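Local structure of magnesium-protoporphyrin O-methyltransferase (Synechocystis sp., 4QDJ) at residues G59-L64 against A81-L86; Y140-A145 against Y191-A196. The protein transfers a methyl group from S-adenosylmethionine to magnesium-protoporphyrin IX, giving the 13-monomethyl ester, a step of chlorophyll biosynthesis. One frame throughout, in Å; residues are numbered along the deposited sequence.

Contact 1 of 2, residues G59-L64 against A81-L86; sequences GNLPGL and AQAGAL
With chi1 at -166°, the Leu61 side chain swings CG to the side away from its own amide nitrogen, and its two methyl groups reach the opposite segment, one at Ala83 and the other at Ala85. CD2 meets Ala83 CB at 3.6 Å and CD1 meets Ala85 CB at 3.7 Å; two small alanines let the branched leucine lie close, while Leu55 and Val56 of helix 35-58 also pack against it. The setting is the class I methyltransferase Rossmann-like sheet, at the end where the parallel neighbours 65-69 and 86-91 begin. Each strand is entered through a tight turn. Residues 61-64 form a type II beta turn, whose third position, at positive phi, suits Gly63. Helix 77-82 ends in a Schellman motif at Gly84, also at positive phi, where a CB would in addition press on Pro62 CA. The two turns are joined by backbone hydrogen bonds. Gly63 N donates to Gly84 O over 2.8 Å, nearly straight at the hydrogen (171°) but from above the carbonyl plane. Gly84 O also receives a CA-H...O contact from Pro62 CA at 3.5 Å. One step on, Leu86 N donates to Leu64 O, also over 2.8 Å, and the bonding continues between Leu86 and Val66 as the strands pair. Beside this ladder the Leu86 side chain lies against the turn, its CD1 3.7 Å from Gly63 O.

Contact 2 of 2, residues Y140-A145 against Y191-A196; sequences YPTEEA and YQHKEA. With SAM (S-adenosylmethionine), chain B.
Tyr191 lays one face of its ring over the Tyr140-Pro141 peptide: Pro141 N stands 3.6 Å above the ring centre, and Pro141 CD makes a CH-pi contact 4.0 Å from the centroid. A flat ring suits a flat peptide and a proline, which has no N-H to bury. Replacing Tyr191 by an alanine is likely to strip the ring from this side of the peptide and of Pro141, leaving a gap beside them. His193 is buried here too, its CE1 3.7 Å from Ala145 CB, whose small methyl suits a place close against the imidazole. In this C-terminal part of the methyltransferase domain, Pro141 is the N-cap residue of helix 142-155, and the histidine ties the start of this helix to the loop before it: ND1 shares a 3.0 Å hydrogen bond with Thr142 OG1, while NE2 is bonded to Leu137 O. Thr142 keeps OG1 beside its own backbone N (chi1 -55°), turned to the imidazole edge. The looser side begins at this hydroxyl, where a water 2.9 Å from Thr142 OG1 accepts from Lys194 N, bridging to the start of helix 195-204, and Lys194 itself is exposed. On the buried side Tyr140 OH donates to N7 of S-adenosylmethionine over 2.6 Å, the adenine nitrogen lying in the plane of the phenol ring.

Contacts 1 and 2 lie on opposite sides of the chain's centre, their own centres 30 Å apart and their nearest atoms about 22 Å apart, so neither touches the other. They follow one another along the chain: 59-64 with 81-86 closes before 140-145 with 191-196 opens. Only contact 2 includes a residue of the cofactor pocket, Tyr140, which reaches the adenine. Contact 1 lies at the N-terminal ends of strands 65-69 and 86-91; at their C-terminal ends Gly70, just past the first, and Asp91, the last residue of the second, hydrogen-bond to S-adenosylmethionine. The two contacts thus relate to the same ligand through different parts of the fold.

Contact 1 of 2, residues G59-L64 against A81-L86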
loop_
_atom_site.group_PDB
_atom_site.type_symbol
_atom_site.label_atom_id
_atom_site.label_comp_id
_atom_site.label_asym_id
_atom_site.label_seq_id
_atom_site.Cartn_x
_atom_site.Cartn_y
_atom_site.Cartn_z
ATOM N N GLY A 59 -19.940 3.172 -4.063
ATOM C CA GLY A 59 -21.109 3.374 -3.227
ATOM C C GLY A 59 -21.249 2.411 -2.062
ATOM O O GLY A 59 -22.200 2.507 -1.285
ATOM N N ASN A 60 -20.304 1.486 -1.928
ATOM C CA ASN A 60 -20.395 0.448 -0.903
ATOM C C ASN A 60 -19.267 0.498 0.122
ATOM O O ASN A 60 -19.033 -0.470 0.845
ATOM C CB ASN A 60 -20.422 -0.934 -1.556
ATOM C CG ASN A 60 -19.117 -1.273 -2.248
ATOM O OD1 ASN A 60 -18.338 -0.386 -2.595
ATOM N ND2 ASN A 60 -18.873 -2.561 -2.451
ATOM N N LEU A 61 -18.566 1.623 0.182
ATOM C CA LEU A 61 -17.427 1.753 1.088
ATOM C C LEU A 61 -17.773 1.702 2.590
ATOM O O LEU A 61 -17.040 1.084 3.361
ATOM C CB LEU A 61 -16.597 2.996 0.748
ATOM C CG LEU A 61 -15.210 3.085 1.386
ATOM C CD1 LEU A 61 -14.397 1.832 1.091
ATOM C CD2 LEU A 61 -14.480 4.325 0.893
ATOM N N PRO A 62 -18.874 2.355 3.018
ATOM C CA PRO A 62 -19.205 2.229 4.442
ATOM C C PRO A 62 -19.430 0.780 4.866
ATOM O O PRO A 62 -20.291 0.098 4.307
ATOM C CB PRO A 62 -20.508 3.024 4.566
ATOM C CG PRO A 62 -20.406 4.052 3.503
ATOM C CD PRO A 62 -19.719 3.366 2.354
ATOM N N GLY A 63 -18.640 0.317 5.830
ATOM C CA GLY A 63 -18.769 -1.033 6.347
ATOM C C GLY A 63 -17.961 -2.071 5.588
ATOM O O GLY A 63 -17.924 -3.239 5.975
ATOM N N LEU A 64 -17.310 -1.651 4.507
ATOM C CA LEU A 64 -16.536 -2.572 3.678
ATOM C C LEU A 64 -15.257 -3.018 4.382
ATOM O O LEU A 64 -14.525 -2.197 4.933
ATOM C CB LEU A 64 -16.188 -1.916 2.341
ATOM C CG LEU A 64 -15.655 -2.841 1.247
ATOM C CD1 LEU A 64 -16.764 -3.766 0.756
ATOM C CD2 LEU A 64 -15.068 -2.036 0.096
ATOM N N ALA A 81 -11.026 4.981 6.363
ATOM C CA ALA A 81 -11.766 4.876 7.617
ATOM C C ALA A 81 -12.694 6.072 7.803
ATOM O O ALA A 81 -13.816 5.926 8.289
ATOM C CB ALA A 81 -10.811 4.753 8.793
ATOM N N GLN A 82 -12.219 7.253 7.417
ATOM C CA GLN A 82 -13.031 8.464 7.468
ATOM C C GLN A 82 -14.286 8.318 6.613
ATOM O O GLN A 82 -15.343 8.859 6.946
ATOM C CB GLN A 82 -12.215 9.677 7.006
ATOM C CG GLN A 82 -11.201 10.163 8.031
ATOM C CD GLN A 82 -10.288 11.257 7.504
ATOM O OE1 GLN A 82 -9.765 11.166 6.392
ATOM N NE2 GLN A 82 -10.092 12.301 8.304
ATOM N N ALA A 83 -14.164 7.573 5.517
ATOM C CA ALA A 83 -15.281 7.349 4.604
ATOM C C ALA A 83 -16.167 6.180 5.039
ATOM O O ALA A 83 -17.140 5.844 4.361
ATOM C CB ALA A 83 -14.771 7.137 3.183
ATOM N N GLY A 84 -15.824 5.558 6.164
ATOM C CA GLY A 84 -16.658 4.517 6.737
ATOM C C GLY A 84 -16.192 3.079 6.569
ATOM O O GLY A 84 -16.852 2.159 7.053
ATOM N N ALA A 85 -15.070 2.870 5.891
ATOM C CA ALA A 85 -14.566 1.511 5.692
ATOM C C ALA A 85 -14.080 0.901 6.999
ATOM O O ALA A 85 -13.671 1.616 7.915
ATOM C CB ALA A 85 -13.448 1.498 4.661
ATOM N N LEU A 86 -14.142 -0.423 7.083
ATOM C CA LEU A 86 -13.539 -1.151 8.188
ATOM C C LEU A 86 -12.145 -1.555 7.744
ATOM O O LEU A 86 -11.975 -2.530 7.014
ATOM C CB LEU A 86 -14.371 -2.380 8.548
ATOM C CG LEU A 86 -15.819 -2.069 8.924
ATOM C CD1 LEU A 86 -16.542 -3.329 9.374
ATOM C CD2 LEU A 86 -15.867 -0.993 10.002
#

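Contact 2 of 2, residues Y140-A145 against Y191-A196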
loop_
_atom_site.group_PDB
_atom_site.type_symbol
_atom_site.label_atom_id
_atom_site.label_comp_id
_atom_site.label_asym_id
_atom_site.label_seq_id
_atom_site.Cartn_x
_atom_site.Cartn_y
_atom_site.Cartn_z
ATOM N N TYR A 140 10.816 -4.863 -3.996
ATOM C CA TYR A 140 11.121 -6.274 -4.221
ATOM C C TYR A 140 11.253 -6.619 -5.702
ATOM O O TYR A 140 10.569 -6.035 -6.539
ATOM C CB TYR A 140 10.048 -7.148 -3.568
ATOM C CG TYR A 140 9.921 -6.912 -2.083
ATOM C CD1 TYR A 140 10.760 -7.559 -1.186
ATOM C CD2 TYR A 140 8.976 -6.027 -1.577
ATOM C CE1 TYR A 140 10.656 -7.341 0.173
ATOM C CE2 TYR A 140 8.865 -5.802 -0.218
ATOM C CZ TYR A 140 9.708 -6.462 0.653
ATOM O OH TYR A 140 9.605 -6.244 2.007
ATOM N N PRO A 141 12.143 -7.571 -6.028
ATOM C CA PRO A 141 12.262 -8.053 -7.408
ATOM C C PRO A 141 11.001 -8.801 -7.830
ATOM O O PRO A 141 10.234 -9.228 -6.967
ATOM C CB PRO A 141 13.460 -9.005 -7.346
ATOM C CG PRO A 141 13.531 -9.435 -5.920
ATOM C CD PRO A 141 13.080 -8.251 -5.118
ATOM N N THR A 142 10.800 -8.958 -9.136
ATOM C CA THR A 142 9.558 -9.511 -9.675
ATOM C C THR A 142 9.193 -10.889 -9.115
ATOM O O THR A 142 8.022 -11.163 -8.848
ATOM C CB THR A 142 9.596 -9.568 -11.217
ATOM O OG1 THR A 142 9.893 -8.266 -11.736
ATOM C CG2 THR A 142 8.258 -10.032 -11.772
ATOM N N GLU A 143 10.195 -11.745 -8.930
ATOM C CA GLU A 143 9.967 -13.085 -8.391
ATOM C C GLU A 143 9.340 -13.039 -7.000
ATOM O O GLU A 143 8.389 -13.767 -6.711
ATOM C CB GLU A 143 11.275 -13.881 -8.352
ATOM N N GLU A 144 9.871 -12.175 -6.142
ATOM C CA GLU A 144 9.339 -12.030 -4.794
ATOM C C GLU A 144 8.004 -11.294 -4.814
ATOM O O GLU A 144 7.095 -11.615 -4.046
ATOM C CB GLU A 144 10.341 -11.307 -3.890
ATOM C CG GLU A 144 9.841 -11.053 -2.473
ATOM C CD GLU A 144 9.525 -12.331 -1.713
ATOM O OE1 GLU A 144 10.074 -13.397 -2.066
ATOM O OE2 GLU A 144 8.722 -12.266 -0.758
ATOM N N ALA A 145 7.890 -10.309 -5.699
ATOM C CA ALA A 145 6.643 -9.568 -5.859
ATOM C C ALA A 145 5.516 -10.509 -6.277
ATOM O O ALA A 145 4.372 -10.351 -5.851
ATOM C CB ALA A 145 6.813 -8.453 -6.880
ATOM N N TYR A 191 12.711 -1.390 -7.429
ATOM C CA TYR A 191 12.518 -2.278 -8.566
ATOM C C TYR A 191 11.329 -1.838 -9.406
ATOM O O TYR A 191 10.275 -1.485 -8.873
ATOM C CB TYR A 191 12.296 -3.716 -8.093
ATOM C CG TYR A 191 13.461 -4.313 -7.336
ATOM C CD1 TYR A 191 13.585 -4.138 -5.964
ATOM C CD2 TYR A 191 14.432 -5.057 -7.993
ATOM C CE1 TYR A 191 14.646 -4.685 -5.267
ATOM C CE2 TYR A 191 15.497 -5.606 -7.305
ATOM C CZ TYR A 191 15.598 -5.417 -5.943
ATOM O OH TYR A 191 16.658 -5.964 -5.255
ATOM N N GLN A 192 11.508 -1.856 -10.722
ATOM C CA GLN A 192 10.401 -1.650 -11.644
ATOM C C GLN A 192 9.847 -3.007 -12.041
ATOM O O GLN A 192 10.576 -3.998 -12.075
ATOM C CB GLN A 192 10.860 -0.889 -12.888
ATOM C CG GLN A 192 11.217 0.567 -12.647
ATOM C CD GLN A 192 11.649 1.274 -13.919
ATOM O OE1 GLN A 192 11.984 0.633 -14.915
ATOM N NE2 GLN A 192 11.636 2.602 -13.894
ATOM N N HIS A 193 8.552 -3.054 -12.336
ATOM C CA HIS A 193 7.922 -4.290 -12.775
ATOM C C HIS A 193 7.193 -4.069 -14.086
ATOM O O HIS A 193 6.560 -3.033 -14.281
ATOM C CB HIS A 193 6.942 -4.798 -11.717
ATOM C CG HIS A 193 7.579 -5.063 -10.391
ATOM N ND1 HIS A 193 8.447 -6.113 -10.180
ATOM C CD2 HIS A 193 7.482 -4.411 -9.208
ATOM C CE1 HIS A 193 8.855 -6.097 -8.924
ATOM N NE2 HIS A 193 8.286 -5.073 -8.314
ATOM N N LYS A 194 7.295 -5.039 -14.988
ATOM C CA LYS A 194 6.558 -4.989 -16.241
ATOM C C LYS A 194 5.079 -5.186 -15.962
ATOM O O LYS A 194 4.697 -6.098 -15.226
ATOM C CB LYS A 194 7.043 -6.076 -17.202
ATOM C CG LYS A 194 8.474 -5.905 -17.683
ATOM C CD LYS A 194 8.859 -7.002 -18.665
ATOM C CE LYS A 194 10.296 -6.845 -19.135
ATOM N NZ LYS A 194 10.528 -5.529 -19.795
ATOM N N GLU A 195 4.246 -4.333 -16.552
ATOM C CA GLU A 195 2.802 -4.464 -16.404
ATOM C C GLU A 195 2.323 -5.823 -16.906
ATOM O O GLU A 195 1.405 -6.413 -16.338
ATOM C CB GLU A 195 2.068 -3.330 -17.127
ATOM C CG GLU A 195 0.554 -3.496 -17.134
ATOM C CD GLU A 195 -0.189 -2.214 -17.456
ATOM O OE1 GLU A 195 0.394 -1.121 -17.291
ATOM O OE2 GLU A 195 -1.362 -2.302 -17.875
ATOM N N ALA A 196 2.962 -6.325 -17.959
ATOM C CA ALA A 196 2.621 -7.637 -18.498
ATOM C C ALA A 196 2.845 -8.730 -17.456
ATOM O O ALA A 196 2.055 -9.670 -17.351
ATOM C CB ALA A 196 3.422 -7.924 -19.764
HETATM N N SAM B . 1.328 1.902 1.204
HETATM C CA SAM B . 1.738 3.095 1.941
HETATM C C SAM B . 1.349 4.358 1.184
HETATM O O SAM B . 1.223 4.345 -0.042
HETATM O OXT SAM B . 1.148 5.414 1.783
HETATM C CB SAM B . 3.232 3.092 2.267
HETATM C CG SAM B . 4.201 3.011 1.089
HETATM S SD SAM B . 5.934 3.109 1.624
HETATM C CE SAM B . 6.767 3.588 0.090
HETATM C "C5'" SAM B . 6.367 1.357 1.666
HETATM C "C4'" SAM B . 5.925 0.699 2.964
HETATM O "O4'" SAM B . 5.839 -0.694 2.757
HETATM C "C3'" SAM B . 6.903 0.921 4.111
HETATM O "O3'" SAM B . 6.203 1.442 5.216
HETATM C "C2'" SAM B . 7.417 -0.465 4.443
HETATM O "O2'" SAM B . 7.631 -0.637 5.827
HETATM C "C1'" SAM B . 6.298 -1.346 3.917
HETATM N N9 SAM B . 6.724 -2.714 3.598
HETATM C C8 SAM B . 7.826 -3.100 2.884
HETATM N N7 SAM B . 7.839 -4.452 2.828
HETATM C C5 SAM B . 6.760 -4.924 3.493
HETATM C C6 SAM B . 6.299 -6.208 3.740
HETATM N N6 SAM B . 6.970 -7.262 3.283
HETATM N N1 SAM B . 5.142 -6.380 4.468
HETATM C C2 SAM B . 4.447 -5.286 4.943
HETATM N N3 SAM B . 4.913 -4.012 4.697
HETATM C C4 SAM B . 6.050 -3.840 3.980
HETATM O O HOH W 1 8.849 -7.437 -14.255
#